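Local coordinates for CYCLIN domain-containing protein (Chaetomium thermophilum, PDB 6Z3U) that probably regulates a cyclin-dependent protein serine/threonine kinase, as the cyclin subunit of the CAK (CDK-activating kinase) complex, at residues 107-112 and 185-190; 96-101 and 113-118; 218-223 and 332-337; 19-24 and 230-235. All blocks are in the same frame, centred on the assembly; numbering follows the deposited sequence.

Contact 1 of 4, residues 107-112 and 185-190; sequences SDEIKA and VKHPFR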
# COMPACT_ATOMS: atom_id res chain seq x y z
N SER A 107 6.64 13.50 -6.28
CA SER A 107 7.53 12.36 -6.46
C SER A 107 7.11 11.54 -7.68
O SER A 107 5.95 11.55 -8.10
CB SER A 107 7.52 11.48 -5.21
OG SER A 107 6.20 11.16 -4.81
N ASP A 108 8.08 10.82 -8.25
CA ASP A 108 7.80 10.00 -9.42
C ASP A 108 6.76 8.93 -9.11
O ASP A 108 5.92 8.60 -9.95
CB ASP A 108 9.09 9.35 -9.93
CG ASP A 108 10.01 10.34 -10.62
OD1 ASP A 108 9.57 11.48 -10.90
OD2 ASP A 108 11.18 9.98 -10.89
N GLU A 109 6.82 8.35 -7.90
CA GLU A 109 5.84 7.32 -7.55
C GLU A 109 4.44 7.89 -7.45
O GLU A 109 3.47 7.20 -7.78
CB GLU A 109 6.25 6.66 -6.23
CG GLU A 109 7.56 5.90 -6.29
CD GLU A 109 7.46 4.50 -5.71
OE1 GLU A 109 7.60 3.53 -6.48
OE2 GLU A 109 7.22 4.39 -4.49
N ILE A 110 4.30 9.14 -6.99
CA ILE A 110 2.98 9.76 -6.94
C ILE A 110 2.45 10.00 -8.35
O ILE A 110 1.32 9.63 -8.68
CB ILE A 110 3.04 11.07 -6.13
CG1 ILE A 110 3.16 10.76 -4.64
CG2 ILE A 110 1.80 11.92 -6.40
CD1 ILE A 110 3.34 11.99 -3.76
N LYS A 111 3.27 10.62 -9.21
CA LYS A 111 2.86 10.86 -10.59
C LYS A 111 2.37 9.57 -11.24
O LYS A 111 1.28 9.53 -11.82
CB LYS A 111 4.03 11.44 -11.38
CG LYS A 111 4.55 12.76 -10.88
CD LYS A 111 5.79 13.18 -11.66
CE LYS A 111 6.36 14.49 -11.13
NZ LYS A 111 7.84 14.53 -11.25
N ALA A 112 3.17 8.51 -11.16
CA ALA A 112 2.82 7.26 -11.83
C ALA A 112 1.54 6.67 -11.26
O ALA A 112 0.72 6.12 -12.01
CB ALA A 112 3.97 6.27 -11.70
N VAL A 185 -0.47 0.09 -6.47
CA VAL A 185 0.01 0.12 -7.84
C VAL A 185 1.51 -0.09 -7.83
O VAL A 185 2.22 0.49 -7.00
CB VAL A 185 -0.34 1.45 -8.54
CG1 VAL A 185 -0.06 1.34 -10.03
CG2 VAL A 185 -1.79 1.83 -8.28
N LYS A 186 2.00 -0.90 -8.76
CA LYS A 186 3.39 -1.33 -8.79
C LYS A 186 4.09 -0.62 -9.94
O LYS A 186 3.63 -0.69 -11.09
CB LYS A 186 3.49 -2.85 -8.94
CG LYS A 186 2.79 -3.61 -7.82
CD LYS A 186 2.77 -5.10 -8.08
CE LYS A 186 2.30 -5.86 -6.85
NZ LYS A 186 3.12 -5.57 -5.64
N HIS A 187 5.18 0.06 -9.63
CA HIS A 187 5.92 0.84 -10.61
C HIS A 187 7.30 0.26 -10.86
O HIS A 187 7.85 -0.45 -10.01
CB HIS A 187 6.05 2.30 -10.14
CG HIS A 187 4.74 2.96 -9.85
ND1 HIS A 187 3.76 3.11 -10.80
CD2 HIS A 187 4.24 3.49 -8.71
CE1 HIS A 187 2.72 3.72 -10.27
NE2 HIS A 187 2.99 3.96 -9.00
N PRO A 188 7.91 0.55 -12.01
CA PRO A 188 9.23 -0.02 -12.33
C PRO A 188 10.41 0.88 -11.99
O PRO A 188 11.54 0.52 -12.35
CB PRO A 188 9.13 -0.21 -13.85
CG PRO A 188 7.93 0.63 -14.32
CD PRO A 188 7.40 1.37 -13.13
N PHE A 189 10.19 2.02 -11.32
CA PHE A 189 11.31 2.91 -11.01
C PHE A 189 12.31 2.23 -10.09
O PHE A 189 13.51 2.17 -10.38
CB PHE A 189 10.78 4.20 -10.38
CG PHE A 189 9.74 4.90 -11.21
CD1 PHE A 189 10.09 5.59 -12.35
CD2 PHE A 189 8.40 4.86 -10.84
CE1 PHE A 189 9.13 6.23 -13.12
CE2 PHE A 189 7.44 5.50 -11.60
CZ PHE A 189 7.81 6.18 -12.74
N ARG A 190 11.84 1.70 -8.96
CA ARG A 190 12.74 1.01 -8.04
C ARG A 190 13.30 -0.26 -8.67
O ARG A 190 14.44 -0.65 -8.38
CB ARG A 190 12.01 0.68 -6.74
CG ARG A 190 12.94 0.35 -5.59
CD ARG A 190 12.16 0.10 -4.31
NE ARG A 190 11.48 1.31 -3.83
CZ ARG A 190 10.22 1.62 -4.11
NH1 ARG A 190 9.47 0.83 -4.86
NH2 ARG A 190 9.71 2.74 -3.62
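The seam between the two cyclin folds is closed here, where Asp108, Glu109 and Ala112 at the start of helix 108-124 meet His187, Phe189 and Arg190 at the start of helix 189-200. Glu109 OE2 and Arg190 NH2 form a salt bridge and hydrogen bond at 3.1 Å, with an N-H...O angle of 152°. The oxygen lies near the guanidinium plane, but the arginine nitrogen stands above the carboxylate, and the two planes are almost perpendicular. A bend at chi3 (-66°) turns the guanidinium back toward the glutamate. It is shared between subunits: NE pairs with Asp247 of the kinase chain, NH1 with Glu53 of the RING-type chain. An alanine in place of Glu109 would probably deprive Arg190 NH2 of this carboxylate and leave the guanidinium more dependent on its partners in the other two chains. Ala112 CB touches the edge of the Phe189 ring, 3.6 Å from CE2; its closer approach to His187 is doubtful in detail. Asp108 CB lies over a face of that phenyl ring, 4.4 Å from CZ, while Asp108 OD2 pairs with Arg222. His187 probably bonds through NE2 to Thr113 OG1 and through ND1 to Tyr231 OH, which would fix the ring's rotation. Beside the seam, Pro188 packs on Ile239 and Met240 of helix 236-247, and Tyr231 of helix 230-233 touches both Ala112 and Pro188.

Contact 2 of 4, residues 96-101 and 113-118; sequences ELLRAG and TAATFF
Leu97 carries most of this packing, projecting from helix 96-101 onto the backbone and small side chains of Ala114 and Ala115 in helix 113-118. With CG anti to the backbone N (chi1 -178°), its isobutyl group reaches across the gap and its two methyls part. CD2 settles on Ala115, 3.7 Å from the backbone N and 4.0 Å from CB, and also meets Ala114 CB at 4.1 Å. CD1 goes the other way along the partner helix, to Phe118 CB at 3.9 Å, and lies close to the carbonyl oxygen of Ala114. Leucine and phenylalanine run past each other in opposite directions, so CD1 touches the root of the aromatic side chain and meets the ring only obliquely. Phe118 also packs on Val90, Tyr93 and Thr94 of helix 83-103 and makes an edge-to-face contact with Tyr122. One residue on, Leu98 reaches Ala115 through CD2, 4.1 Å from Ala115 CB, so this one methyl is touched by both leucines. Leu98 also packs on Leu226 and Ile227 of helix 224-227. No hydrogen bond joins the two segments; the side-chain contacts are apolar and buried. Leu97 CA and Ala115 CA are 6.8 Å apart, and the axes of the two segments pass 9.9 Å from each other at 157°. Such an antiparallel pair of consecutive helices, packed with helix 132-146 through Leu97 on Leu136, is characteristic of the all-helical cyclin fold.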
# COMPACT_ATOMS: atom_id res chain seq x y z
N GLU A 96 -1.21 15.88 -19.61
CA GLU A 96 -1.42 17.10 -18.84
C GLU A 96 -1.33 16.82 -17.35
O GLU A 96 -0.80 17.63 -16.58
CB GLU A 96 -2.77 17.72 -19.19
CG GLU A 96 -3.02 19.09 -18.56
CD GLU A 96 -4.27 19.76 -19.09
OE1 GLU A 96 -5.38 19.35 -18.70
OE2 GLU A 96 -4.14 20.70 -19.91
N LEU A 97 -1.84 15.66 -16.92
CA LEU A 97 -1.72 15.27 -15.52
C LEU A 97 -0.25 15.18 -15.11
O LEU A 97 0.14 15.71 -14.06
CB LEU A 97 -2.42 13.93 -15.30
CG LEU A 97 -2.45 13.35 -13.89
CD1 LEU A 97 -3.72 12.54 -13.67
CD2 LEU A 97 -1.23 12.48 -13.63
N LEU A 98 0.57 14.53 -15.93
CA LEU A 98 2.00 14.42 -15.62
C LEU A 98 2.65 15.80 -15.59
O LEU A 98 3.42 16.11 -14.67
CB LEU A 98 2.68 13.52 -16.65
CG LEU A 98 2.29 12.05 -16.65
CD1 LEU A 98 2.99 11.31 -17.78
CD2 LEU A 98 2.62 11.41 -15.32
N ARG A 99 2.36 16.64 -16.58
CA ARG A 99 2.89 18.00 -16.56
C ARG A 99 2.51 18.71 -15.27
O ARG A 99 3.35 19.37 -14.65
CB ARG A 99 2.38 18.78 -17.78
CG ARG A 99 2.98 18.35 -19.11
CD ARG A 99 2.75 19.39 -20.21
NE ARG A 99 1.33 19.65 -20.45
CZ ARG A 99 0.57 18.98 -21.32
NH1 ARG A 99 1.08 17.99 -22.04
NH2 ARG A 99 -0.72 19.29 -21.45
N ALA A 100 1.25 18.57 -14.85
CA ALA A 100 0.81 19.20 -13.60
C ALA A 100 1.61 18.66 -12.42
O ALA A 100 1.98 19.42 -11.51
CB ALA A 100 -0.68 18.96 -13.40
N GLY A 101 1.88 17.36 -12.41
CA GLY A 101 2.70 16.79 -11.36
C GLY A 101 4.12 17.34 -11.37
O GLY A 101 4.70 17.61 -10.31
N THR A 113 1.33 6.78 -9.95
CA THR A 113 0.11 6.26 -9.34
C THR A 113 -1.10 7.10 -9.74
O THR A 113 -2.16 6.55 -10.07
CB THR A 113 0.25 6.23 -7.82
OG1 THR A 113 1.22 5.24 -7.46
CG2 THR A 113 -1.08 5.89 -7.17
N ALA A 114 -0.96 8.43 -9.71
CA ALA A 114 -2.06 9.29 -10.12
C ALA A 114 -2.44 9.04 -11.58
O ALA A 114 -3.62 8.94 -11.92
CB ALA A 114 -1.68 10.76 -9.91
N ALA A 115 -1.44 8.95 -12.46
CA ALA A 115 -1.72 8.68 -13.86
C ALA A 115 -2.42 7.34 -14.04
O ALA A 115 -3.37 7.23 -14.82
CB ALA A 115 -0.42 8.72 -14.67
N THR A 116 -1.96 6.31 -13.32
CA THR A 116 -2.56 4.99 -13.45
C THR A 116 -4.01 4.99 -12.96
O THR A 116 -4.89 4.40 -13.60
CB THR A 116 -1.74 3.95 -12.68
OG1 THR A 116 -0.41 3.92 -13.20
CG2 THR A 116 -2.37 2.57 -12.80
N PHE A 117 -4.27 5.66 -11.83
CA PHE A 117 -5.65 5.82 -11.38
C PHE A 117 -6.50 6.50 -12.46
O PHE A 117 -7.66 6.13 -12.67
CB PHE A 117 -5.71 6.63 -10.09
CG PHE A 117 -5.22 5.89 -8.87
CD1 PHE A 117 -4.95 4.53 -8.91
CD2 PHE A 117 -5.05 6.56 -7.67
CE1 PHE A 117 -4.50 3.86 -7.79
CE2 PHE A 117 -4.61 5.90 -6.54
CZ PHE A 117 -4.33 4.55 -6.60
N PHE A 118 -5.93 7.49 -13.14
CA PHE A 118 -6.67 8.19 -14.19
C PHE A 118 -7.00 7.23 -15.33
O PHE A 118 -8.15 7.18 -15.79
CB PHE A 118 -5.87 9.39 -14.68
CG PHE A 118 -6.60 10.25 -15.67
CD1 PHE A 118 -7.47 11.24 -15.23
CD2 PHE A 118 -6.41 10.09 -17.03
CE1 PHE A 118 -8.14 12.03 -16.14
CE2 PHE A 118 -7.07 10.88 -17.94
CZ PHE A 118 -7.94 11.86 -17.49

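Contact 3 of 4, residues 218-223 and 332-337; sequences REILRF and ELPERR
Phe223 turns CG anti to its own nitrogen (chi1 -172°), which lays the ring beside residues 332-337, and Arg337, with CG beside its backbone N (chi1 -80°), runs its chain over one face of that ring. Arg337 CG stands 3.8 Å from the Phe223 ring centroid in a CH-pi contact. The guanidinium continues past the ring to lie over Phe223 CB, its plane inclined 55° to the phenyl. There its NH1 forms a salt bridge with Glu219 OE1 at 3.0 Å, carboxylate and guanidinium nearly perpendicular. The other oxygen, OE2, takes a weak bond from Arg222 NH2; Arg222 pairs through NE with Asp108. At the phenyl edge, Glu332 O lies near the ring plane, 3.6 Å from CD2. Pro334 CG packs against the helix, 3.5 Å from Glu219 O and 4.1 Å from Ile220 CG1. Replacing Phe223 by an alanine would probably open a gap beside Leu98 and deprive the Arg337 chain of its bed, so that the guanidinium could swing away from Glu219. One carboxylate shared by two arginines, with a ring supporting the aliphatic part of one of them, ties the loop after helix 313-330 to helix 207-221 by charge and packing.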
# COMPACT_ATOMS: atom_id res chain seq x y z
N ARG A 218 15.32 5.92 -16.99
CA ARG A 218 14.44 6.55 -16.01
C ARG A 218 13.50 7.55 -16.67
O ARG A 218 12.30 7.58 -16.36
CB ARG A 218 15.27 7.22 -14.91
CG ARG A 218 14.44 7.66 -13.72
CD ARG A 218 15.30 7.96 -12.50
NE ARG A 218 16.32 8.97 -12.79
CZ ARG A 218 17.62 8.84 -12.53
NH1 ARG A 218 18.09 7.75 -11.93
NH2 ARG A 218 18.45 9.82 -12.84
N GLU A 219 14.02 8.38 -17.58
CA GLU A 219 13.17 9.32 -18.29
C GLU A 219 12.13 8.58 -19.14
O GLU A 219 10.99 9.04 -19.27
CB GLU A 219 14.01 10.24 -19.17
CG GLU A 219 14.66 11.41 -18.43
CD GLU A 219 13.66 12.29 -17.71
OE1 GLU A 219 12.45 12.20 -18.01
OE2 GLU A 219 14.08 13.08 -16.83
N ILE A 220 12.52 7.46 -19.74
CA ILE A 220 11.56 6.65 -20.50
C ILE A 220 10.45 6.15 -19.58
O ILE A 220 9.26 6.27 -19.88
CB ILE A 220 12.28 5.49 -21.20
CG1 ILE A 220 13.31 6.04 -22.19
CG2 ILE A 220 11.26 4.59 -21.91
CD1 ILE A 220 14.08 4.97 -22.95
N LEU A 221 10.83 5.58 -18.43
CA LEU A 221 9.84 5.06 -17.50
C LEU A 221 8.93 6.17 -16.99
O LEU A 221 7.75 5.93 -16.70
CB LEU A 221 10.53 4.37 -16.33
CG LEU A 221 11.24 3.04 -16.63
CD1 LEU A 221 11.89 2.49 -15.37
CD2 LEU A 221 10.28 2.02 -17.22
N ARG A 222 9.45 7.40 -16.89
CA ARG A 222 8.68 8.52 -16.38
C ARG A 222 7.60 8.99 -17.33
O ARG A 222 6.76 9.81 -16.92
CB ARG A 222 9.63 9.69 -16.08
CG ARG A 222 10.36 9.57 -14.75
CD ARG A 222 11.69 10.33 -14.77
NE ARG A 222 12.26 10.44 -13.43
CZ ARG A 222 13.01 11.46 -13.02
NH1 ARG A 222 13.48 11.47 -11.78
NH2 ARG A 222 13.29 12.47 -13.84
N PHE A 223 7.58 8.52 -18.58
CA PHE A 223 6.60 9.03 -19.54
C PHE A 223 6.02 7.92 -20.41
O PHE A 223 4.80 7.78 -20.51
CB PHE A 223 7.25 10.09 -20.43
CG PHE A 223 6.28 10.81 -21.32
CD1 PHE A 223 5.61 11.93 -20.85
CD2 PHE A 223 6.03 10.38 -22.61
CE1 PHE A 223 4.71 12.61 -21.64
CE2 PHE A 223 5.13 11.06 -23.41
CZ PHE A 223 4.47 12.17 -22.93
N GLU A 332 5.69 6.29 -27.93
CA GLU A 332 5.44 7.48 -27.11
C GLU A 332 6.65 7.73 -26.21
O GLU A 332 6.58 7.68 -24.98
CB GLU A 332 4.15 7.32 -26.31
CG GLU A 332 3.31 8.58 -26.21
CD GLU A 332 2.79 9.05 -27.56
OE1 GLU A 332 2.24 8.22 -28.32
OE2 GLU A 332 2.93 10.26 -27.87
N LEU A 333 7.78 8.03 -26.83
CA LEU A 333 9.02 8.26 -26.11
C LEU A 333 8.97 9.62 -25.41
O LEU A 333 8.09 10.44 -25.69
CB LEU A 333 10.21 8.17 -27.06
CG LEU A 333 10.47 6.77 -27.64
CD1 LEU A 333 11.57 6.82 -28.69
CD2 LEU A 333 10.83 5.79 -26.54
N PRO A 334 9.90 9.88 -24.49
CA PRO A 334 9.88 11.16 -23.76
C PRO A 334 9.89 12.39 -24.66
O PRO A 334 9.41 13.45 -24.24
CB PRO A 334 11.14 11.09 -22.90
CG PRO A 334 11.39 9.64 -22.70
CD PRO A 334 10.92 8.96 -23.96
N GLU A 335 10.42 12.29 -25.88
CA GLU A 335 10.44 13.44 -26.77
C GLU A 335 9.03 13.91 -27.11
O GLU A 335 8.82 15.08 -27.43
CB GLU A 335 11.21 13.12 -28.05
CG GLU A 335 12.71 12.97 -27.88
CD GLU A 335 13.09 11.77 -27.04
OE1 GLU A 335 12.50 10.69 -27.25
OE2 GLU A 335 13.97 11.91 -26.16
N ARG A 336 8.05 13.00 -27.03
CA ARG A 336 6.67 13.34 -27.34
C ARG A 336 6.03 14.23 -26.29
O ARG A 336 4.86 14.62 -26.46
CB ARG A 336 5.85 12.05 -27.50
CG ARG A 336 6.28 11.20 -28.68
CD ARG A 336 5.54 11.58 -29.95
NE ARG A 336 4.15 11.13 -29.92
CZ ARG A 336 3.27 11.33 -30.90
NH1 ARG A 336 2.03 10.88 -30.77
NH2 ARG A 336 3.62 11.98 -32.00
N ARG A 337 6.74 14.57 -25.21
CA ARG A 337 6.19 15.49 -24.22
C ARG A 337 5.75 16.80 -24.86
O ARG A 337 4.73 17.38 -24.48
CB ARG A 337 7.23 15.78 -23.13
CG ARG A 337 7.36 14.71 -22.07
CD ARG A 337 8.35 15.13 -21.00
NE ARG A 337 9.14 14.00 -20.49
CZ ARG A 337 8.84 13.29 -19.41
NH1 ARG A 337 9.64 12.29 -19.05
NH2 ARG A 337 7.76 13.56 -18.69

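Contact 4 of 4, residues 19-24 and 230-235; sequences ELWSFS and AYFHFT
Phe232 O is approached twice from residues 19-24: Phe23 N donates a hydrogen bond at 3.0 Å, and Ser22 CA adds a CA-H...O contact at 3.4 Å. The amide comes in only slightly tilted from the carbonyl plane. The return bond uses a side chain. His233 ND1 donates to Phe23 O at 2.9 Å with an N-H...O angle of 155°; the acceptor lies close to the imidazole plane, whereas the nitrogen stands above the carbonyl plane of Phe23. This bond places the proton on ND1 and holds the ring's edge, while Phe232 CB lies over the centre of one imidazole face. The loop leads into the long N-terminal helix 25-48, a cyclin H element outside the two cyclin folds, and Ser24 is its N-cap; thus the bonds anchor the start of that helix to the second fold. Beside these bonds lies an aromatic cluster. With CG beside the backbone N (chi1 -60°), Phe232 turns its ring to Trp21 and Phe23: Trp21 O meets its edge 3.7 Å from CD1, Phe23 CE2 lies 4.3 Å from CD1, and Trp21 CE3 is 4.5 Å from CE1. Leu28 of helix 25-48 touches both phenylalanines. Trp21 bonds through NE1 to Ile179 O and packs on helix 108-124, and Ser22 OG bonds to Gln17 O. Ser24 OG also reaches Glu67 of the RING-type chain.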
# COMPACT_ATOMS: atom_id res chain seq x y z
N GLU A 19 -4.84 -9.37 -11.03
CA GLU A 19 -6.15 -10.00 -11.10
C GLU A 19 -7.22 -9.03 -11.59
O GLU A 19 -8.21 -9.46 -12.19
CB GLU A 19 -6.54 -10.56 -9.73
CG GLU A 19 -6.86 -9.51 -8.67
CD GLU A 19 -7.48 -10.11 -7.41
OE1 GLU A 19 -6.91 -11.08 -6.87
OE2 GLU A 19 -8.53 -9.60 -6.97
N LEU A 20 -7.03 -7.73 -11.37
CA LEU A 20 -8.06 -6.73 -11.66
C LEU A 20 -7.71 -5.80 -12.80
O LEU A 20 -8.60 -5.40 -13.56
CB LEU A 20 -8.33 -5.90 -10.40
CG LEU A 20 -9.67 -6.09 -9.68
CD1 LEU A 20 -9.97 -7.55 -9.37
CD2 LEU A 20 -9.64 -5.28 -8.39
N TRP A 21 -6.44 -5.42 -12.95
CA TRP A 21 -6.04 -4.40 -13.92
C TRP A 21 -4.92 -4.91 -14.81
O TRP A 21 -3.96 -4.19 -15.12
CB TRP A 21 -5.63 -3.12 -13.21
CG TRP A 21 -6.76 -2.50 -12.45
CD1 TRP A 21 -6.93 -2.50 -11.10
CD2 TRP A 21 -7.88 -1.81 -13.00
NE1 TRP A 21 -8.09 -1.84 -10.77
CE2 TRP A 21 -8.69 -1.41 -11.92
CE3 TRP A 21 -8.28 -1.48 -14.30
CZ2 TRP A 21 -9.88 -0.70 -12.09
CZ3 TRP A 21 -9.46 -0.78 -14.47
CH2 TRP A 21 -10.24 -0.39 -13.38
N SER A 22 -5.02 -6.17 -15.24
CA SER A 22 -4.11 -6.73 -16.23
C SER A 22 -4.95 -7.55 -17.20
O SER A 22 -5.62 -8.51 -16.78
CB SER A 22 -3.02 -7.59 -15.58
OG SER A 22 -2.10 -6.79 -14.87
N PHE A 23 -4.92 -7.18 -18.48
CA PHE A 23 -5.72 -7.83 -19.50
C PHE A 23 -4.90 -7.96 -20.77
O PHE A 23 -3.78 -7.46 -20.87
CB PHE A 23 -7.01 -7.05 -19.79
CG PHE A 23 -7.55 -6.30 -18.61
CD1 PHE A 23 -8.36 -6.94 -17.68
CD2 PHE A 23 -7.26 -4.96 -18.44
CE1 PHE A 23 -8.86 -6.25 -16.59
CE2 PHE A 23 -7.76 -4.26 -17.35
CZ PHE A 23 -8.56 -4.91 -16.43
N SER A 24 -5.48 -8.64 -21.75
CA SER A 24 -4.91 -8.69 -23.09
C SER A 24 -5.39 -7.49 -23.90
O SER A 24 -6.46 -6.93 -23.62
CB SER A 24 -5.32 -9.98 -23.79
OG SER A 24 -6.71 -9.98 -24.09
N ALA A 230 1.10 0.20 -21.31
CA ALA A 230 2.13 -0.74 -20.88
C ALA A 230 1.74 -1.48 -19.61
O ALA A 230 1.91 -2.70 -19.51
CB ALA A 230 3.46 0.00 -20.68
N TYR A 231 1.20 -0.76 -18.62
CA TYR A 231 0.90 -1.38 -17.34
C TYR A 231 -0.12 -2.51 -17.48
O TYR A 231 -0.08 -3.48 -16.72
CB TYR A 231 0.38 -0.33 -16.35
CG TYR A 231 1.45 0.47 -15.67
CD1 TYR A 231 2.54 0.97 -16.38
CD2 TYR A 231 1.38 0.75 -14.31
CE1 TYR A 231 3.52 1.71 -15.75
CE2 TYR A 231 2.36 1.49 -13.67
CZ TYR A 231 3.42 1.97 -14.40
OH TYR A 231 4.40 2.71 -13.78
N PHE A 232 -1.03 -2.40 -18.45
CA PHE A 232 -2.11 -3.37 -18.56
C PHE A 232 -1.66 -4.70 -19.15
O PHE A 232 -2.32 -5.72 -18.92
CB PHE A 232 -3.25 -2.81 -19.42
CG PHE A 232 -3.86 -1.55 -18.88
CD1 PHE A 232 -4.45 -1.52 -17.63
CD2 PHE A 232 -3.85 -0.39 -19.64
CE1 PHE A 232 -5.01 -0.36 -17.14
CE2 PHE A 232 -4.41 0.77 -19.16
CZ PHE A 232 -4.99 0.79 -17.91
N HIS A 233 -0.56 -4.72 -19.91
CA HIS A 233 -0.13 -5.91 -20.61
C HIS A 233 1.23 -6.44 -20.16
O HIS A 233 1.61 -7.54 -20.58
CB HIS A 233 -0.07 -5.65 -22.12
CG HIS A 233 -1.28 -4.94 -22.65
ND1 HIS A 233 -2.55 -5.44 -22.52
CD2 HIS A 233 -1.40 -3.76 -23.30
CE1 HIS A 233 -3.41 -4.61 -23.08
NE2 HIS A 233 -2.74 -3.58 -23.56
N PHE A 234 1.96 -5.70 -19.32
CA PHE A 234 3.31 -6.09 -18.94
C PHE A 234 3.53 -5.82 -17.46
O PHE A 234 2.87 -4.97 -16.86
CB PHE A 234 4.35 -5.35 -19.78
CG PHE A 234 4.16 -5.52 -21.26
CD1 PHE A 234 4.56 -6.68 -21.90
CD2 PHE A 234 3.58 -4.51 -22.01
CE1 PHE A 234 4.39 -6.83 -23.26
CE2 PHE A 234 3.41 -4.66 -23.37
CZ PHE A 234 3.81 -5.82 -24.00
N THR A 235 4.44 -6.56 -16.89
CA THR A 235 4.84 -6.51 -15.50
C THR A 235 5.90 -5.43 -15.29
O THR A 235 6.67 -5.14 -16.20
CB THR A 235 5.39 -7.87 -15.07
OG1 THR A 235 4.38 -8.87 -15.25
CG2 THR A 235 5.83 -7.88 -13.62

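In the fold
Contacts 1 and 2 share helix 108-124; their centres are 11 Å apart, and His187 NE2 to Thr113 OG1, at 2.7 Å, probably bonds them. Contact 3, about 14 Å from each by centres, is tied to contact 1 by the Asp108 OD2 to Arg222 NE salt bridge (2.8 Å) and touches contact 2 where Leu98 packs on Phe223. Contact 4 joins contact 1 through a probable bond between Tyr231 OH and His187 ND1 (3.1 Å), but stays about 5 Å from contact 3 by nearest atoms. Contacts 1 and 4 also meet the kinase and RING-type chains, whereas contacts 2 and 3 are untouched by either.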